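PDB 5GMX: carboxylesterase from Uncultured bacterium, which hydrolyses carboxylic esters as a family VIII enzyme with a beta-lactamase-like fold, and also acts on oxyimino cephalosporins. Local coordinates for residues 88-93 with 97-102; 20-25 with 46-51. All blocks are in the same frame, centred on the assembly; numbering follows the deposited sequence.

Contact 1: residues 88-93 with 97-102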
loop_
_atom_site.group_PDB
_atom_site.type_symbol
_atom_site.label_atom_id
_atom_site.label_comp_id
_atom_site.label_asym_id
_atom_site.label_seq_id
_atom_site.Cartn_x
_atom_site.Cartn_y
_atom_site.Cartn_z
ATOM N N GLY A 88 -13.434 13.520 -11.177
ATOM C CA GLY A 88 -14.886 13.604 -11.197
ATOM C C GLY A 88 -15.599 12.327 -11.619
ATOM O O GLY A 88 -16.808 12.334 -11.848
ATOM N N LEU A 89 -14.866 11.222 -11.710
ATOM C CA LEU A 89 -15.468 9.955 -12.117
ATOM C C LEU A 89 -16.057 9.196 -10.922
ATOM O O LEU A 89 -16.943 8.364 -11.086
ATOM C CB LEU A 89 -14.443 9.081 -12.840
ATOM C CG LEU A 89 -13.999 9.617 -14.198
ATOM C CD1 LEU A 89 -12.862 8.786 -14.748
ATOM C CD2 LEU A 89 -15.172 9.618 -15.158
ATOM N N ILE A 90 -15.569 9.498 -9.722
ATOM C CA ILE A 90 -16.056 8.842 -8.510
ATOM C C ILE A 90 -16.465 9.856 -7.453
ATOM O O ILE A 90 -15.721 10.791 -7.172
ATOM C CB ILE A 90 -14.987 7.922 -7.907
ATOM C CG1 ILE A 90 -14.576 6.864 -8.929
ATOM C CG2 ILE A 90 -15.493 7.299 -6.600
ATOM C CD1 ILE A 90 -13.448 5.946 -8.466
ATOM N N ASP A 91 -17.654 9.675 -6.886
ATOM C CA ASP A 91 -18.100 10.457 -5.740
ATOM C C ASP A 91 -18.023 9.591 -4.489
ATOM O O ASP A 91 -18.746 8.604 -4.366
ATOM C CB ASP A 91 -19.526 10.976 -5.971
ATOM C CG ASP A 91 -20.068 11.807 -4.802
ATOM O OD1 ASP A 91 -19.449 11.873 -3.705
ATOM O OD2 ASP A 91 -21.138 12.420 -4.998
ATOM N N TYR A 92 -17.183 9.993 -3.538
ATOM C CA TYR A 92 -16.988 9.206 -2.319
ATOM C C TYR A 92 -18.294 8.977 -1.565
ATOM O O TYR A 92 -18.450 7.975 -0.876
ATOM C CB TYR A 92 -15.986 9.889 -1.394
ATOM C CG TYR A 92 -14.563 9.660 -1.795
ATOM C CD1 TYR A 92 -14.015 8.387 -1.752
ATOM C CD2 TYR A 92 -13.763 10.712 -2.228
ATOM C CE1 TYR A 92 -12.714 8.167 -2.123
ATOM C CE2 TYR A 92 -12.447 10.499 -2.600
ATOM C CZ TYR A 92 -11.927 9.220 -2.543
ATOM O OH TYR A 92 -10.621 8.975 -2.906
ATOM N N ASN A 93 -19.237 9.899 -1.717
ATOM C CA ASN A 93 -20.506 9.804 -1.016
ATOM C C ASN A 93 -21.538 8.974 -1.770
ATOM O O ASN A 93 -22.599 8.684 -1.236
ATOM C CB ASN A 93 -21.077 11.200 -0.769
ATOM C CG ASN A 93 -20.181 12.043 0.087
ATOM O OD1 ASN A 93 -19.806 11.646 1.187
ATOM N ND2 ASN A 93 -19.806 13.207 -0.422
ATOM N N ALA A 97 -22.983 0.739 -5.671
ATOM C CA ALA A 97 -23.854 0.122 -6.673
ATOM C C ALA A 97 -24.187 1.062 -7.833
ATOM O O ALA A 97 -24.603 0.606 -8.897
ATOM C CB ALA A 97 -25.149 -0.388 -6.018
ATOM N N ASP A 98 -23.990 2.363 -7.642
ATOM C CA ASP A 98 -24.128 3.314 -8.749
ATOM C C ASP A 98 -23.139 2.998 -9.872
ATOM O O ASP A 98 -23.444 3.178 -11.048
ATOM C CB ASP A 98 -23.914 4.751 -8.263
ATOM C CG ASP A 98 -25.104 5.293 -7.489
ATOM O OD1 ASP A 98 -26.062 4.520 -7.255
ATOM O OD2 ASP A 98 -25.078 6.490 -7.109
ATOM N N TYR A 99 -21.957 2.520 -9.497
ATOM C CA TYR A 99 -20.904 2.208 -10.460
ATOM C C TYR A 99 -20.772 0.710 -10.719
ATOM O O TYR A 99 -20.253 0.287 -11.754
ATOM C CB TYR A 99 -19.563 2.744 -9.975
ATOM C CG TYR A 99 -19.597 4.171 -9.497
ATOM C CD1 TYR A 99 -19.759 5.218 -10.393
ATOM C CD2 TYR A 99 -19.404 4.477 -8.152
ATOM C CE1 TYR A 99 -19.779 6.535 -9.960
ATOM C CE2 TYR A 99 -19.411 5.794 -7.710
ATOM C CZ TYR A 99 -19.593 6.816 -8.621
ATOM O OH TYR A 99 -19.598 8.126 -8.197
ATOM N N TRP A 100 -21.219 -0.079 -9.746
ATOM C CA TRP A 100 -21.012 -1.524 -9.717
ATOM C C TRP A 100 -22.323 -2.150 -9.252
ATOM O O TRP A 100 -22.483 -2.469 -8.078
ATOM C CB TRP A 100 -19.850 -1.871 -8.783
ATOM C CG TRP A 100 -19.482 -3.329 -8.659
ATOM C CD1 TRP A 100 -20.008 -4.384 -9.354
ATOM C CD2 TRP A 100 -18.490 -3.880 -7.784
ATOM N NE1 TRP A 100 -19.409 -5.554 -8.958
ATOM C CE2 TRP A 100 -18.471 -5.273 -7.998
ATOM C CE3 TRP A 100 -17.617 -3.330 -6.836
ATOM C CZ2 TRP A 100 -17.615 -6.124 -7.298
ATOM C CZ3 TRP A 100 -16.766 -4.179 -6.140
ATOM C CH2 TRP A 100 -16.773 -5.562 -6.377
ATOM N N PRO A 101 -23.286 -2.277 -10.175
ATOM C CA PRO A 101 -24.684 -2.626 -9.861
ATOM C C PRO A 101 -24.824 -3.941 -9.116
ATOM O O PRO A 101 -25.600 -4.024 -8.161
ATOM C CB PRO A 101 -25.345 -2.721 -11.242
ATOM C CG PRO A 101 -24.475 -1.887 -12.141
ATOM C CD PRO A 101 -23.072 -2.067 -11.616
ATOM N N GLU A 102 -24.061 -4.947 -9.535
ATOM C CA GLU A 102 -24.100 -6.260 -8.897
ATOM C C GLU A 102 -23.752 -6.198 -7.414
ATOM O O GLU A 102 -24.124 -7.084 -6.638
ATOM C CB GLU A 102 -23.142 -7.235 -9.593
ATOM C CG GLU A 102 -23.387 -7.430 -11.079
ATOM C CD GLU A 102 -22.522 -6.525 -11.962
ATOM O OE1 GLU A 102 -22.260 -5.358 -11.587
ATOM O OE2 GLU A 102 -22.107 -6.997 -13.042
#

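Contact 2: residues 20-25 with 46-51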
loop_
_atom_site.group_PDB
_atom_site.type_symbol
_atom_site.label_atom_id
_atom_site.label_comp_id
_atom_site.label_asym_id
_atom_site.label_seq_id
_atom_site.Cartn_x
_atom_site.Cartn_y
_atom_site.Cartn_z
ATOM N N ASP A 20 22.843 7.508 7.953
ATOM C CA ASP A 20 23.411 6.811 9.100
ATOM C C ASP A 20 22.399 5.844 9.698
ATOM O O ASP A 20 22.715 4.666 9.904
ATOM C CB ASP A 20 23.900 7.810 10.156
ATOM C CG ASP A 20 25.061 8.675 9.656
ATOM O OD1 ASP A 20 25.749 8.260 8.693
ATOM O OD2 ASP A 20 25.293 9.765 10.226
ATOM N N ALA A 21 21.170 6.316 9.909
ATOM C CA ALA A 21 20.151 5.451 10.496
ATOM C C ALA A 21 19.962 4.228 9.603
ATOM O O ALA A 21 19.933 3.095 10.095
ATOM C CB ALA A 21 18.848 6.193 10.685
ATOM N N PHE A 22 19.904 4.454 8.290
ATOM C CA PHE A 22 19.711 3.350 7.359
ATOM C C PHE A 22 20.838 2.333 7.579
ATOM O O PHE A 22 20.581 1.142 7.832
ATOM C CB PHE A 22 19.672 3.864 5.914
ATOM C CG PHE A 22 19.266 2.825 4.899
ATOM C CD1 PHE A 22 17.995 2.276 4.924
ATOM C CD2 PHE A 22 20.137 2.430 3.900
ATOM C CE1 PHE A 22 17.613 1.327 3.990
ATOM C CE2 PHE A 22 19.760 1.477 2.965
ATOM C CZ PHE A 22 18.499 0.928 3.008
ATOM N N ALA A 23 22.077 2.830 7.578
ATOM C CA ALA A 23 23.247 1.963 7.703
ATOM C C ALA A 23 23.202 1.249 9.039
ATOM O O ALA A 23 23.561 0.072 9.137
ATOM C CB ALA A 23 24.542 2.767 7.567
ATOM N N ALA A 24 22.728 1.965 10.058
ATOM C CA ALA A 24 22.713 1.428 11.409
ATOM C C ALA A 24 21.865 0.163 11.461
ATOM O O ALA A 24 22.237 -0.800 12.134
ATOM C CB ALA A 24 22.199 2.462 12.396
ATOM N N ASN A 25 20.759 0.137 10.709
ATOM C CA ASN A 25 19.867 -1.020 10.777
ATOM C C ASN A 25 20.553 -2.283 10.267
ATOM O O ASN A 25 20.173 -3.394 10.635
ATOM C CB ASN A 25 18.582 -0.770 9.993
ATOM C CG ASN A 25 17.619 0.126 10.729
ATOM O OD1 ASN A 25 17.573 0.125 11.954
ATOM N ND2 ASN A 25 16.858 0.918 9.985
ATOM N N VAL A 46 16.736 11.648 -0.777
ATOM C CA VAL A 46 17.426 10.461 -0.278
ATOM C C VAL A 46 16.982 9.242 -1.087
ATOM O O VAL A 46 15.789 9.023 -1.299
ATOM C CB VAL A 46 17.166 10.202 1.218
ATOM C CG1 VAL A 46 17.974 9.002 1.690
ATOM C CG2 VAL A 46 17.506 11.429 2.047
ATOM N N ASP A 47 17.952 8.464 -1.549
ATOM C CA ASP A 47 17.703 7.295 -2.374
ATOM C C ASP A 47 18.811 6.284 -2.084
ATOM O O ASP A 47 19.887 6.350 -2.670
ATOM C CB ASP A 47 17.663 7.693 -3.855
ATOM C CG ASP A 47 17.440 6.508 -4.791
ATOM O OD1 ASP A 47 17.156 5.389 -4.307
ATOM O OD2 ASP A 47 17.524 6.705 -6.027
ATOM N N LEU A 48 18.535 5.360 -1.170
ATOM C CA LEU A 48 19.549 4.465 -0.634
ATOM C C LEU A 48 19.146 2.998 -0.731
ATOM O O LEU A 48 17.962 2.662 -0.711
ATOM C CB LEU A 48 19.834 4.806 0.831
ATOM C CG LEU A 48 20.333 6.215 1.155
ATOM C CD1 LEU A 48 20.344 6.412 2.656
ATOM C CD2 LEU A 48 21.716 6.492 0.548
ATOM N N TRP A 49 20.138 2.126 -0.831
ATOM C CA TRP A 49 19.887 0.694 -0.701
ATOM C C TRP A 49 21.138 0.016 -0.173
ATOM O O TRP A 49 22.186 0.654 -0.029
ATOM C CB TRP A 49 19.435 0.076 -2.033
ATOM C CG TRP A 49 20.443 0.169 -3.136
ATOM C CD1 TRP A 49 21.365 -0.782 -3.505
ATOM C CD2 TRP A 49 20.651 1.287 -4.005
ATOM N NE1 TRP A 49 22.124 -0.321 -4.559
ATOM C CE2 TRP A 49 21.708 0.946 -4.883
ATOM C CE3 TRP A 49 20.037 2.539 -4.135
ATOM C CZ2 TRP A 49 22.172 1.821 -5.872
ATOM C CZ3 TRP A 49 20.499 3.411 -5.123
ATOM C CH2 TRP A 49 21.558 3.047 -5.975
ATOM N N GLY A 50 21.020 -1.265 0.149
ATOM C CA GLY A 50 22.149 -2.011 0.663
ATOM C C GLY A 50 21.820 -3.459 0.956
ATOM O O GLY A 50 20.651 -3.865 0.922
ATOM N N GLY A 51 22.857 -4.239 1.238
ATOM C CA GLY A 51 22.698 -5.631 1.604
ATOM C C GLY A 51 22.468 -6.537 0.418
ATOM O O GLY A 51 22.911 -6.251 -0.695
#

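Contact 1: residues 88-93 with 97-102
The phenol ring of Y99 lies aslant to the backbone of L89, I90 and D91, while the carboxylate of D91 is bonded by N93 N. The latter bond makes an Asx turn, set in the loop that follows helix 72-86, whose C-terminal end closes in a Schellman motif at G88. Y99 carries the whole contact from its side. With CG beside the backbone N and anti to the carbonyl carbon (chi1 -48°), its ring reaches across from the short helix 96-99 to the extended loop. Its hydroxyl OH accepts from D91 N at 2.8 Å, a fairly straight bond with an N-H...O angle of 163°. Along one flank of the ring, Y99 CE1 lies 3.6 Å from the carbonyl oxygen L89 O, and Y99 OH also touches I90 CA at 3.6 Å. The ring is further lined by V113 of helix 113-117 and by V176, whereas the buried I90 side chain packs on V81 and L84 of helix 72-86 and on V172 of helix 165-175. The loop is thus held among several helices of the helical part of the fold. D91 bonds with both main chain and side chain: its backbone N-H goes to the tyrosine hydroxyl, and its CG, anti to the backbone N, sends the carboxylate along its own segment. There D91 OD1 accepts from N93 N at 2.8 Å, with the donor 49° out of the carboxylate plane.

Contact 2: residues 20-25 with 46-51
F22 reaches from helix 20-25 to L48, W49 and G50 of strand 46-51 and makes all the contacts of residues 20-25 with residues 46-51. Read from the start of the segment, D20 turns its side chain away from the strand. F22 follows, its CG anti to the backbone N (chi1 -171°), which carries the ring out to the sheet. There F22 CD2 touches L48 CB at 3.9 Å, obliquely to the ring, and the two side chains run past one another, pointing opposite ways. On the other side of this meeting, L48 CD1 lies 4.2 Å from F22 CB, so the leucine reaches back along the phenylalanine to the base of its side chain. Farther out, the ring edge comes up to the backbone: F22 CE2 is 3.7 Å from W49 C, which lies in the ring plane. G50 has no side chain to intervene, and F22 CE2 approaches G50 N to 4.1 Å. The W49 indole, by contrast, starts from a CB that points away from the helix. A34 and F36 of strand 33-40 also touch the F22 ring, and F26 meets it edge-to-face. A21, A24 and N25 turn instead to R378 of helix 374-385. The segment axes pass 9.5 Å apart at 17°, so helix and strand run nearly parallel. An N-terminal helix lying beside a C-terminal one against the central antiparallel sheet is typical of the alpha/beta part of the serine beta-lactamase fold.

Contacts 1 and 2 sit on opposite sides of the chain's centre, with their centres 43 Å apart and their nearest atoms about 26 Å apart. Each lies 21 to 22 Å from the centre of the chain. Contact 2 is a buried apolar seam on the sheet, whereas contact 1 is partly buried and turns on a polar bond among helices. None of the four segments holds a residue of the pocket occupied by phenylmethanesulfonic acid. Still, 88-93 follows helix 72-86; of the pocket residues, S71 stands just ahead of that helix and K74 on its first turn, an SxxK pair consistent with a nucleophile and its lysine. Strand 33-40 joins contact 2 to the rest of the sheet.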